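Long-range contacts in AlkZ (Streptomyces sahachiroi, PDB 5UUJ), which belongs to the AlkZ-like DNA glycosylase family, a group of the helix-turn-helix clan, and is built as a single chain of mixed helices and small sheets: residues E122-V127 and L145-F151; V127-L131 and G173-H177; M248-T253 and V264-A269; G35-G39 and A214-Y219. One frame throughout, in Å; residues are numbered along the deposited sequence.

Contact 1 (E122-V127 and L145-F151); sequences ELTEEV and LVADKRF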
loop_
_atom_site.group_PDB
_atom_site.type_symbol
_atom_site.label_atom_id
_atom_site.label_comp_id
_atom_site.label_asym_id
_atom_site.label_seq_id
_atom_site.Cartn_x
_atom_site.Cartn_y
_atom_site.Cartn_z
ATOM N N GLU A 122 -24.752 8.119 10.387
ATOM C CA GLU A 122 -24.840 8.818 11.663
ATOM C C GLU A 122 -23.481 8.845 12.351
ATOM O O GLU A 122 -23.063 9.876 12.883
ATOM C CB GLU A 122 -25.875 8.159 12.571
ATOM C CG GLU A 122 -27.305 8.294 12.080
ATOM C CD GLU A 122 -28.277 7.447 12.880
ATOM O OE1 GLU A 122 -27.842 6.779 13.840
ATOM O OE2 GLU A 122 -29.479 7.445 12.548
ATOM N N LEU A 123 -22.792 7.708 12.330
ATOM C CA LEU A 123 -21.470 7.602 12.934
ATOM C C LEU A 123 -20.462 8.496 12.232
ATOM O O LEU A 123 -19.610 9.101 12.878
ATOM C CB LEU A 123 -20.982 6.158 12.901
ATOM C CG LEU A 123 -21.685 5.215 13.870
ATOM C CD1 LEU A 123 -21.400 3.780 13.472
ATOM C CD2 LEU A 123 -21.240 5.484 15.304
ATOM N N THR A 124 -20.558 8.564 10.907
ATOM C CA THR A 124 -19.670 9.405 10.116
ATOM C C THR A 124 -19.765 10.851 10.595
ATOM O O THR A 124 -18.751 11.496 10.863
ATOM C CB THR A 124 -20.014 9.330 8.613
ATOM O OG1 THR A 124 -19.816 7.992 8.142
ATOM C CG2 THR A 124 -19.141 10.278 7.800
ATOM N N GLU A 125 -20.996 11.337 10.712
ATOM C CA GLU A 125 -21.264 12.702 11.145
ATOM C C GLU A 125 -20.764 12.956 12.559
ATOM O O GLU A 125 -20.097 13.956 12.824
ATOM C CB GLU A 125 -22.768 12.996 11.077
ATOM C CG GLU A 125 -23.357 12.891 9.677
ATOM C CD GLU A 125 -24.878 12.796 9.668
ATOM O OE1 GLU A 125 -25.501 12.813 10.754
ATOM O OE2 GLU A 125 -25.453 12.701 8.564
ATOM N N GLU A 126 -21.082 12.044 13.469
ATOM C CA GLU A 126 -20.805 12.266 14.880
ATOM C C GLU A 126 -19.315 12.132 15.191
ATOM O O GLU A 126 -18.775 12.894 15.991
ATOM C CB GLU A 126 -21.615 11.294 15.737
ATOM C CG GLU A 126 -21.888 11.800 17.138
ATOM C CD GLU A 126 -22.747 13.054 17.156
ATOM O OE1 GLU A 126 -22.743 13.757 18.186
ATOM O OE2 GLU A 126 -23.427 13.337 16.145
ATOM N N VAL A 127 -18.655 11.169 14.556
ATOM C CA VAL A 127 -17.222 10.975 14.758
ATOM C C VAL A 127 -16.464 12.205 14.260
ATOM O O VAL A 127 -15.512 12.653 14.896
ATOM C CB VAL A 127 -16.717 9.698 14.043
ATOM C CG1 VAL A 127 -15.192 9.694 13.902
ATOM C CG2 VAL A 127 -17.178 8.464 14.801
ATOM N N LEU A 145 -19.219 8.155 21.913
ATOM C CA LEU A 145 -20.305 7.777 21.016
ATOM C C LEU A 145 -21.507 7.194 21.757
ATOM O O LEU A 145 -22.643 7.596 21.513
ATOM C CB LEU A 145 -19.802 6.769 19.980
ATOM C CG LEU A 145 -18.876 7.327 18.897
ATOM C CD1 LEU A 145 -18.158 6.203 18.152
ATOM C CD2 LEU A 145 -19.659 8.207 17.928
ATOM N N VAL A 146 -21.258 6.257 22.666
ATOM C CA VAL A 146 -22.348 5.552 23.337
ATOM C C VAL A 146 -23.066 6.452 24.339
ATOM O O VAL A 146 -24.139 6.107 24.829
ATOM C CB VAL A 146 -21.848 4.279 24.057
ATOM C CG1 VAL A 146 -21.285 3.286 23.037
ATOM C CG2 VAL A 146 -20.829 4.628 25.144
ATOM N N ALA A 147 -22.469 7.595 24.655
ATOM C CA ALA A 147 -23.160 8.606 25.448
ATOM C C ALA A 147 -24.366 9.111 24.655
ATOM O O ALA A 147 -25.357 9.565 25.229
ATOM C CB ALA A 147 -22.224 9.755 25.807
ATOM N N ASP A 148 -24.273 9.018 23.330
ATOM C CA ASP A 148 -25.359 9.424 22.445
ATOM C C ASP A 148 -26.457 8.371 22.468
ATOM O O ASP A 148 -26.205 7.189 22.697
ATOM C CB ASP A 148 -24.847 9.630 21.014
ATOM C CG ASP A 148 -25.843 10.364 20.128
ATOM O OD1 ASP A 148 -27.039 10.006 20.130
ATOM O OD2 ASP A 148 -25.425 11.299 19.415
ATOM N N LYS A 149 -27.679 8.820 22.212
ATOM C CA LYS A 149 -28.860 7.976 22.317
ATOM C C LYS A 149 -28.973 7.061 21.104
ATOM O O LYS A 149 -29.506 5.955 21.195
ATOM C CB LYS A 149 -30.111 8.847 22.454
ATOM C CG LYS A 149 -29.832 10.226 23.057
ATOM C CD LYS A 149 -31.065 10.843 23.689
ATOM C CE LYS A 149 -30.713 12.139 24.407
ATOM N NZ LYS A 149 -31.533 12.351 25.633
ATOM N N ARG A 150 -28.457 7.527 19.971
ATOM C CA ARG A 150 -28.490 6.762 18.730
ATOM C C ARG A 150 -27.531 5.572 18.745
ATOM O O ARG A 150 -27.630 4.687 17.897
ATOM C CB ARG A 150 -28.145 7.669 17.546
ATOM C CG ARG A 150 -29.173 8.750 17.250
ATOM C CD ARG A 150 -28.590 9.804 16.323
ATOM N NE ARG A 150 -27.683 10.704 17.030
ATOM C CZ ARG A 150 -26.874 11.576 16.438
ATOM N NH1 ARG A 150 -26.841 11.668 15.116
ATOM N NH2 ARG A 150 -26.089 12.353 17.171
ATOM N N PHE A 151 -26.610 5.557 19.707
ATOM C CA PHE A 151 -25.503 4.602 19.708
ATOM C C PHE A 151 -25.392 3.805 21.004
ATOM O O PHE A 151 -24.601 2.866 21.087
ATOM C CB PHE A 151 -24.180 5.337 19.465
ATOM C CG PHE A 151 -24.183 6.211 18.244
ATOM C CD1 PHE A 151 -24.615 5.723 17.025
ATOM C CD2 PHE A 151 -23.754 7.524 18.318
ATOM C CE1 PHE A 151 -24.616 6.527 15.901
ATOM C CE2 PHE A 151 -23.755 8.333 17.200
ATOM C CZ PHE A 151 -24.188 7.835 15.990
HETATM O O HOH W 1 -29.250 4.309 15.575
HETATM O O HOH W 2 -25.800 13.688 13.217
#
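L123 lays its CD2 methyl over one face of the F151 ring, 3.8 Å from the ring centroid and 19° off the normal, a CH-pi contact. E122 meets the same ring at its edge, CB to F151 CZ at 3.8 Å, and the opposite face is roofed by CB of R150, so the phenyl is held between two aliphatic groups. L145 CD2 extends the greasy patch, 4.0 Å from V127 CG2.

Outside this apolar layer lies charge. E126 turns CG anti to its backbone N (chi1 -154°) and bends at chi2, which brings OE2 to the guanidinium edge of R150, 3.0 Å from NH2; the hydrogen bond within this salt bridge is weak, and the carboxylate and guanidinium planes stand 79° apart. D148 sets the arginine in place: OD1 takes NE and OD2 takes NH2 in a side-on grip, and OD1 also accepts the backbone N of R150 at 2.9 Å. Arginine suits the site because it can answer both acids, whose carboxylates would otherwise probably repel. Water links R150 NH1 to E125 OE1. D148 to R150 form an Asx turn, and E126, D148 and R150 a salt-bridge network, where the loop after helix 138-146 lays F151 against helix 117-130.

Contact 2 (V127-L131 and G173-H177); sequences VAGIL and GVLCH
The turn that leaves helix 162-172 and leads into strand 176-177 packs here against the last turn of helix 117-130. G173 ends helix 162-172 in a Schellman motif, and its positive phi (81°) is a conformation that glycine adopts easily. The chain then swings V174 toward the neighbouring helix.

A128 and V174 form the nearest pair of side chains: A128 CB lies 3.8 Å from V174 CG1, and the backbones come as close as 5.0 Å between the CA atoms of these two residues. The small alanine suits such a close approach, while the branched valine spreads its methyls across the helix surface, with CG2 facing V127 CG1 at 4.4 Å. V127 turns that same methyl to L175, whose CD2 stands 4.2 Å from it; L175 holds CG between its backbone N and carbonyl carbon (chi1 73°), and CD2 then lies near V127 CG1. One turn further on, L131 reaches across with CD1, 4.0 Å from L175 CB, the two leucines meeting at a slant.

No hydrogen bond joins the two segments, so the fit rests on shape. L169 of helix 162-172 also touches V127, V174 and L175, adding a third element to the cluster. This is aliphatic packing of a helix end against a Schellman-capped helix-to-strand turn, at the edge of the small antiparallel sheet.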
loop_
_atom_site.group_PDB
_atom_site.type_symbol
_atom_site.label_atom_id
_atom_site.label_comp_id
_atom_site.label_asym_id
_atom_site.label_seq_id
_atom_site.Cartn_x
_atom_site.Cartn_y
_atom_site.Cartn_z
ATOM N N VAL A 127 -18.655 11.169 14.556
ATOM C CA VAL A 127 -17.222 10.975 14.758
ATOM C C VAL A 127 -16.464 12.205 14.260
ATOM O O VAL A 127 -15.512 12.653 14.896
ATOM C CB VAL A 127 -16.717 9.698 14.043
ATOM C CG1 VAL A 127 -15.192 9.694 13.902
ATOM C CG2 VAL A 127 -17.178 8.464 14.801
ATOM N N ALA A 128 -16.902 12.755 13.132
ATOM C CA ALA A 128 -16.262 13.934 12.563
ATOM C C ALA A 128 -16.298 15.098 13.550
ATOM O O ALA A 128 -15.330 15.847 13.675
ATOM C CB ALA A 128 -16.932 14.327 11.254
ATOM N N GLY A 129 -17.417 15.240 14.256
ATOM C CA GLY A 129 -17.577 16.312 15.225
ATOM C C GLY A 129 -16.766 16.086 16.487
ATOM O O GLY A 129 -16.161 17.014 17.027
ATOM N N ILE A 130 -16.747 14.845 16.955
ATOM C CA ILE A 130 -16.027 14.495 18.172
ATOM C C ILE A 130 -14.519 14.667 17.994
ATOM O O ILE A 130 -13.835 15.143 18.900
ATOM C CB ILE A 130 -16.347 13.043 18.595
ATOM C CG1 ILE A 130 -17.806 12.944 19.051
ATOM C CG2 ILE A 130 -15.434 12.573 19.727
ATOM C CD1 ILE A 130 -18.350 11.530 19.074
ATOM N N LEU A 131 -14.006 14.299 16.823
ATOM C CA LEU A 131 -12.562 14.267 16.598
ATOM C C LEU A 131 -11.994 15.569 16.027
ATOM O O LEU A 131 -10.787 15.680 15.822
ATOM C CB LEU A 131 -12.208 13.111 15.662
ATOM C CG LEU A 131 -12.477 11.697 16.181
ATOM C CD1 LEU A 131 -11.978 10.680 15.173
ATOM C CD2 LEU A 131 -11.833 11.461 17.542
ATOM N N GLY A 173 -13.069 10.026 5.143
ATOM C CA GLY A 173 -12.126 11.048 5.559
ATOM C C GLY A 173 -12.456 11.749 6.862
ATOM O O GLY A 173 -12.028 12.884 7.068
ATOM N N VAL A 174 -13.199 11.087 7.746
ATOM C CA VAL A 174 -13.562 11.685 9.030
ATOM C C VAL A 174 -12.721 11.133 10.177
ATOM O O VAL A 174 -12.886 11.552 11.320
ATOM C CB VAL A 174 -15.062 11.481 9.360
ATOM C CG1 VAL A 174 -15.932 12.132 8.296
ATOM C CG2 VAL A 174 -15.409 10.004 9.506
ATOM N N LEU A 175 -11.821 10.198 9.886
ATOM C CA LEU A 175 -10.891 9.729 10.907
ATOM C C LEU A 175 -9.597 9.197 10.315
ATOM O O LEU A 175 -9.554 8.712 9.184
ATOM C CB LEU A 175 -11.541 8.654 11.800
ATOM C CG LEU A 175 -11.825 7.218 11.336
ATOM C CD1 LEU A 175 -10.591 6.339 11.277
ATOM C CD2 LEU A 175 -12.821 6.589 12.294
ATOM N N CYS A 176 -8.539 9.321 11.106
ATOM C CA CYS A 176 -7.232 8.777 10.781
ATOM C C CYS A 176 -6.480 8.645 12.093
ATOM O O CYS A 176 -6.993 9.049 13.132
ATOM C CB CYS A 176 -6.478 9.679 9.803
ATOM S SG CYS A 176 -6.151 11.346 10.443
ATOM N N HIS A 177 -5.275 8.089 12.057
ATOM C CA HIS A 177 -4.460 8.007 13.262
ATOM C C HIS A 177 -4.015 9.391 13.715
ATOM O O HIS A 177 -3.650 10.236 12.898
ATOM C CB HIS A 177 -3.223 7.139 13.038
ATOM C CG HIS A 177 -3.487 5.666 13.099
ATOM N ND1 HIS A 177 -2.580 4.774 13.618
ATOM C CD2 HIS A 177 -4.553 4.935 12.698
ATOM C CE1 HIS A 177 -3.072 3.549 13.540
ATOM N NE2 HIS A 177 -4.270 3.621 12.984
#

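Contact 3 (M248-T253 and V264-A269); sequences MGDELT and VLTEHA
T253 and T266 set their side chains at about a right angle, hydroxyl to hydroxyl, with T253 OG1 donating to T266 OG1 at 2.8 Å. T266 OG1 in turn donates a hydrogen bond to D250 O, 2.7 Å away and above the carbonyl plane. This short chain of two bonds runs from T253 on strand 252-257 to T266 just past strand 260-265, and back to the 3-10 turn at D250. Both threonines place OG1 beside the backbone N, anti to the carbonyl carbon (chi1 -68° in T253, -58° in T266), which turns the two hydroxyls to each other. A threonine suits each place, since it pairs a hydroxyl with a branched carbon at home on a strand or its border.

These residues close the open end of the beta hairpin made by strands 252-257 and 260-265. T253 and V264 are its antiparallel hydrogen-bonded pair: T253 N gives to V264 O at 2.7 Å and V264 N to T253 O at 2.8 Å. Their side chains share a face of the sheet, where V264 CG1 rests 4.0 Å from T253 CB. L252 and L265, the adjacent non-hydrogen-bonded pair, diverge at CB, yet their ends meet, CD2 to CD2, at 3.8 Å. Selenomethionine M248 borders them through CE, and L216 of helix 204-219 lies against L252. Beyond the strands T266 N still donates to E251 O at 3.0 Å, nearly straight (178°); a water donates to the same oxygen and accepts from E267 N.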
loop_
_atom_site.group_PDB
_atom_site.type_symbol
_atom_site.label_atom_id
_atom_site.label_comp_id
_atom_site.label_asym_id
_atom_site.label_seq_id
_atom_site.Cartn_x
_atom_site.Cartn_y
_atom_site.Cartn_z
HETATM N N MSE A 248 -9.935 8.530 -20.236
HETATM C CA MSE A 248 -8.577 9.051 -20.231
HETATM C C MSE A 248 -8.041 9.132 -21.660
HETATM O O MSE A 248 -7.194 9.968 -21.958
HETATM C CB MSE A 248 -7.670 8.189 -19.353
HETATM C CG MSE A 248 -7.992 8.292 -17.870
HETATM SE SE MSE A 248 -6.864 7.169 -16.745
HETATM C CE MSE A 248 -5.205 8.187 -16.861
ATOM N N GLY A 249 -8.554 8.278 -22.543
ATOM C CA GLY A 249 -8.195 8.327 -23.951
ATOM C C GLY A 249 -6.722 8.083 -24.211
ATOM O O GLY A 249 -6.137 7.144 -23.674
ATOM N N ASP A 250 -6.115 8.940 -25.029
ATOM C CA ASP A 250 -4.728 8.746 -25.441
ATOM C C ASP A 250 -3.731 9.159 -24.354
ATOM O O ASP A 250 -2.528 9.223 -24.604
ATOM C CB ASP A 250 -4.442 9.510 -26.746
ATOM C CG ASP A 250 -4.834 10.976 -26.676
ATOM O OD1 ASP A 250 -4.866 11.542 -25.564
ATOM O OD2 ASP A 250 -5.109 11.562 -27.747
ATOM N N GLU A 251 -4.229 9.438 -23.152
ATOM C CA GLU A 251 -3.361 9.555 -21.982
ATOM C C GLU A 251 -2.790 8.182 -21.636
ATOM O O GLU A 251 -1.789 8.074 -20.926
ATOM C CB GLU A 251 -4.117 10.127 -20.780
ATOM C CG GLU A 251 -3.784 11.568 -20.448
ATOM C CD GLU A 251 -4.881 12.235 -19.638
ATOM O OE1 GLU A 251 -5.500 11.547 -18.800
ATOM O OE2 GLU A 251 -5.131 13.442 -19.845
ATOM N N LEU A 252 -3.449 7.137 -22.133
ATOM C CA LEU A 252 -2.986 5.763 -21.963
ATOM C C LEU A 252 -2.495 5.199 -23.289
ATOM O O LEU A 252 -2.968 5.597 -24.352
ATOM C CB LEU A 252 -4.103 4.867 -21.415
ATOM C CG LEU A 252 -4.764 5.267 -20.097
ATOM C CD1 LEU A 252 -5.843 4.258 -19.729
ATOM C CD2 LEU A 252 -3.740 5.381 -18.985
ATOM N N THR A 253 -1.554 4.264 -23.207
ATOM C CA THR A 253 -1.062 3.538 -24.369
ATOM C C THR A 253 -1.190 2.050 -24.091
ATOM O O THR A 253 -0.895 1.595 -22.984
ATOM C CB THR A 253 0.412 3.895 -24.689
ATOM O OG1 THR A 253 0.490 5.250 -25.146
ATOM C CG2 THR A 253 0.985 2.975 -25.762
ATOM N N VAL A 264 -0.233 1.430 -20.236
ATOM C CA VAL A 264 0.800 2.256 -19.623
ATOM C C VAL A 264 0.469 3.717 -19.919
ATOM O O VAL A 264 -0.205 4.008 -20.907
ATOM C CB VAL A 264 2.215 1.904 -20.148
ATOM C CG1 VAL A 264 2.416 2.390 -21.587
ATOM C CG2 VAL A 264 3.283 2.486 -19.235
ATOM N N LEU A 265 0.911 4.632 -19.063
ATOM C CA LEU A 265 0.762 6.054 -19.360
ATOM C C LEU A 265 1.566 6.390 -20.610
ATOM O O LEU A 265 2.719 5.979 -20.746
ATOM C CB LEU A 265 1.218 6.925 -18.188
ATOM C CG LEU A 265 0.383 6.837 -16.907
ATOM C CD1 LEU A 265 1.062 7.600 -15.781
ATOM C CD2 LEU A 265 -1.025 7.370 -17.135
ATOM N N THR A 266 0.948 7.132 -21.522
ATOM C CA THR A 266 1.595 7.499 -22.775
ATOM C C THR A 266 2.876 8.290 -22.517
ATOM O O THR A 266 3.844 8.175 -23.267
ATOM C CB THR A 266 0.644 8.320 -23.665
ATOM O OG1 THR A 266 -0.545 7.558 -23.914
ATOM C CG2 THR A 266 1.306 8.683 -24.999
ATOM N N GLU A 267 2.887 9.078 -21.446
ATOM C CA GLU A 267 4.060 9.876 -21.103
ATOM C C GLU A 267 5.254 9.006 -20.690
ATOM O O GLU A 267 6.372 9.498 -20.583
ATOM C CB GLU A 267 3.724 10.866 -19.982
ATOM C CG GLU A 267 3.268 10.216 -18.681
ATOM C CD GLU A 267 3.104 11.218 -17.547
ATOM O OE1 GLU A 267 2.055 11.185 -16.868
ATOM O OE2 GLU A 267 4.026 12.034 -17.326
ATOM N N HIS A 268 5.010 7.716 -20.466
ATOM C CA HIS A 268 6.058 6.781 -20.057
ATOM C C HIS A 268 6.361 5.727 -21.125
ATOM O O HIS A 268 7.220 4.868 -20.926
ATOM C CB HIS A 268 5.660 6.079 -18.755
ATOM C CG HIS A 268 5.571 6.994 -17.576
ATOM N ND1 HIS A 268 4.691 6.784 -16.537
ATOM C CD2 HIS A 268 6.257 8.121 -17.269
ATOM C CE1 HIS A 268 4.836 7.744 -15.640
ATOM N NE2 HIS A 268 5.779 8.566 -16.060
ATOM N N ALA A 269 5.657 5.792 -22.251
ATOM C CA ALA A 269 5.771 4.774 -23.291
ATOM C C ALA A 269 7.185 4.689 -23.874
ATOM O O ALA A 269 7.778 3.611 -23.917
ATOM C CB ALA A 269 4.765 5.047 -24.400
HETATM O O HOH W 3 0.061 9.946 -19.988
#

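Contact 4 (G35-G39 and A214-Y219); sequences GRLCG and AYLGAY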
loop_
_atom_site.group_PDB
_atom_site.type_symbol
_atom_site.label_atom_id
_atom_site.label_comp_id
_atom_site.label_asym_id
_atom_site.label_seq_id
_atom_site.Cartn_x
_atom_site.Cartn_y
_atom_site.Cartn_z
ATOM N N GLY A 35 4.424 8.606 -1.501
ATOM C CA GLY A 35 3.680 9.236 -2.576
ATOM C C GLY A 35 3.814 8.472 -3.880
ATOM O O GLY A 35 2.824 8.177 -4.548
ATOM N N ARG A 36 5.053 8.147 -4.236
ATOM C CA ARG A 36 5.347 7.429 -5.471
ATOM C C ARG A 36 4.704 6.040 -5.496
ATOM O O ARG A 36 4.184 5.611 -6.524
ATOM C CB ARG A 36 6.867 7.315 -5.653
ATOM C CG ARG A 36 7.325 6.494 -6.849
ATOM C CD ARG A 36 6.794 7.026 -8.183
ATOM N NE ARG A 36 7.245 8.383 -8.488
ATOM C CZ ARG A 36 8.409 8.684 -9.062
ATOM N NH1 ARG A 36 9.270 7.732 -9.397
ATOM N NH2 ARG A 36 8.715 9.949 -9.300
ATOM N N LEU A 37 4.739 5.341 -4.366
ATOM C CA LEU A 37 4.264 3.961 -4.319
ATOM C C LEU A 37 2.749 3.834 -4.154
ATOM O O LEU A 37 2.235 2.723 -4.038
ATOM C CB LEU A 37 4.960 3.208 -3.184
ATOM C CG LEU A 37 6.472 3.010 -3.304
ATOM C CD1 LEU A 37 6.983 2.195 -2.127
ATOM C CD2 LEU A 37 6.848 2.342 -4.614
ATOM N N CYS A 38 2.040 4.961 -4.163
ATOM C CA CYS A 38 0.591 4.973 -3.947
ATOM C C CYS A 38 0.244 4.370 -2.592
ATOM O O CYS A 38 -0.680 3.566 -2.470
ATOM C CB CYS A 38 -0.135 4.208 -5.056
ATOM S SG CYS A 38 0.329 4.706 -6.727
ATOM N N GLY A 39 1.003 4.770 -1.578
ATOM C CA GLY A 39 0.826 4.264 -0.233
ATOM C C GLY A 39 1.768 3.120 0.083
ATOM O O GLY A 39 2.334 2.494 -0.812
ATOM N N ALA A 214 -1.411 7.562 -10.861
ATOM C CA ALA A 214 -0.458 7.251 -9.804
ATOM C C ALA A 214 -0.109 5.765 -9.803
ATOM O O ALA A 214 1.056 5.395 -9.657
ATOM C CB ALA A 214 -1.015 7.664 -8.449
ATOM N N TYR A 215 -1.120 4.919 -9.974
ATOM C CA TYR A 215 -0.908 3.478 -9.971
ATOM C C TYR A 215 -0.016 3.033 -11.132
ATOM O O TYR A 215 0.978 2.336 -10.929
ATOM C CB TYR A 215 -2.242 2.731 -10.036
ATOM C CG TYR A 215 -2.060 1.233 -10.074
ATOM C CD1 TYR A 215 -1.824 0.512 -8.910
ATOM C CD2 TYR A 215 -2.100 0.542 -11.276
ATOM C CE1 TYR A 215 -1.640 -0.856 -8.943
ATOM C CE2 TYR A 215 -1.920 -0.828 -11.319
ATOM C CZ TYR A 215 -1.687 -1.520 -10.151
ATOM O OH TYR A 215 -1.505 -2.881 -10.194
ATOM N N LEU A 216 -0.375 3.438 -12.345
ATOM C CA LEU A 216 0.376 3.046 -13.535
ATOM C C LEU A 216 1.789 3.624 -13.528
ATOM O O LEU A 216 2.694 3.075 -14.155
ATOM C CB LEU A 216 -0.356 3.493 -14.801
ATOM C CG LEU A 216 -1.702 2.825 -15.093
ATOM C CD1 LEU A 216 -2.292 3.396 -16.369
ATOM C CD2 LEU A 216 -1.570 1.307 -15.197
ATOM N N GLY A 217 1.969 4.728 -12.811
ATOM C CA GLY A 217 3.262 5.381 -12.731
ATOM C C GLY A 217 4.281 4.611 -11.912
ATOM O O GLY A 217 5.471 4.919 -11.954
ATOM N N ALA A 218 3.818 3.613 -11.165
ATOM C CA ALA A 218 4.699 2.800 -10.332
ATOM C C ALA A 218 4.635 1.322 -10.708
ATOM O O ALA A 218 5.642 0.616 -10.628
ATOM C CB ALA A 218 4.343 2.979 -8.862
ATOM N N TYR A 219 3.454 0.861 -11.117
ATOM C CA TYR A 219 3.215 -0.564 -11.335
ATOM C C TYR A 219 2.713 -0.890 -12.741
ATOM O O TYR A 219 2.255 -2.007 -12.999
ATOM C CB TYR A 219 2.209 -1.083 -10.303
ATOM C CG TYR A 219 2.506 -0.623 -8.896
ATOM C CD1 TYR A 219 3.641 -1.062 -8.221
ATOM C CD2 TYR A 219 1.655 0.255 -8.242
ATOM C CE1 TYR A 219 3.917 -0.637 -6.937
ATOM C CE2 TYR A 219 1.921 0.680 -6.956
ATOM C CZ TYR A 219 3.051 0.233 -6.310
ATOM O OH TYR A 219 3.313 0.668 -5.033
HETATM O O HOH W 4 3.022 6.811 -8.615
#
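C38 points its sulfur at the turn of helix 204-219 that begins with A214, and SG lies 3.7 Å from A214 CB, with A214 O at 3.1 Å from SG, a close approach and no more. The cysteine belongs to a Schellman motif that ends helix 30-36: its phi is positive (59°), an unusual setting for a residue with a side chain, and the reversal turns CB toward the other helix. SG stands beside the backbone N (chi1 -51°), and a compact sulfur fits the narrow gap between the two backbones. Only a methyl is carried by A214 and A218 on this side, which lets the chains approach to 6.1 Å between the CA atoms of L37 and A218. The methyl of A218 sits 3.5 Å from R36 O and also covers one face of the Y219 ring.

Polar atoms of the ended helix are met from across the contact. A water donates to both R36 O and A214 O, linking two carbonyl oxygens that are both acceptors and cannot bond to each other directly. R36 itself turns its guanidinium to R19 O. Y94 of helix 91-100 packs on both C38 and A214, while Q289 touches L37 and Y219, so the junction is enclosed within the core. Tyrosine suits its position because the long flat ring reaches past the helix and carries a hydroxyl at the far end. That side chain crosses L37 at about a right angle, and Y219 OH donates to L37 O at 2.5 Å, a short distance whose exact value is uncertain at this resolution, the oxygen lying at the ring edge and the donor tilted 23° from the carbonyl plane.

Overall arrangement
Contacts 1 and 2 share V127 and helix 117-130, and they touch through T124 with V174 and L145 with I130. Contact 1 is partly buried, with its centre about 30 Å from the chain centre, and adds salt bridges and waters to its apolar layer; contact 2 is buried, without hydrogen bonds, and mainly aliphatic. Contacts 3 and 4 form a second touching pair, about 15 Å apart between centres, where L216 and G217 of helix 204-219 pack on L252, L265 and H268. Contact 4 is the most central, about 9 Å from the chain centre, and joins segments 175 residues apart through a tyrosine hydroxyl, a water and close packing of small side chains, whereas contact 3, partly buried, relies on strand pairing and threonine hydroxyls.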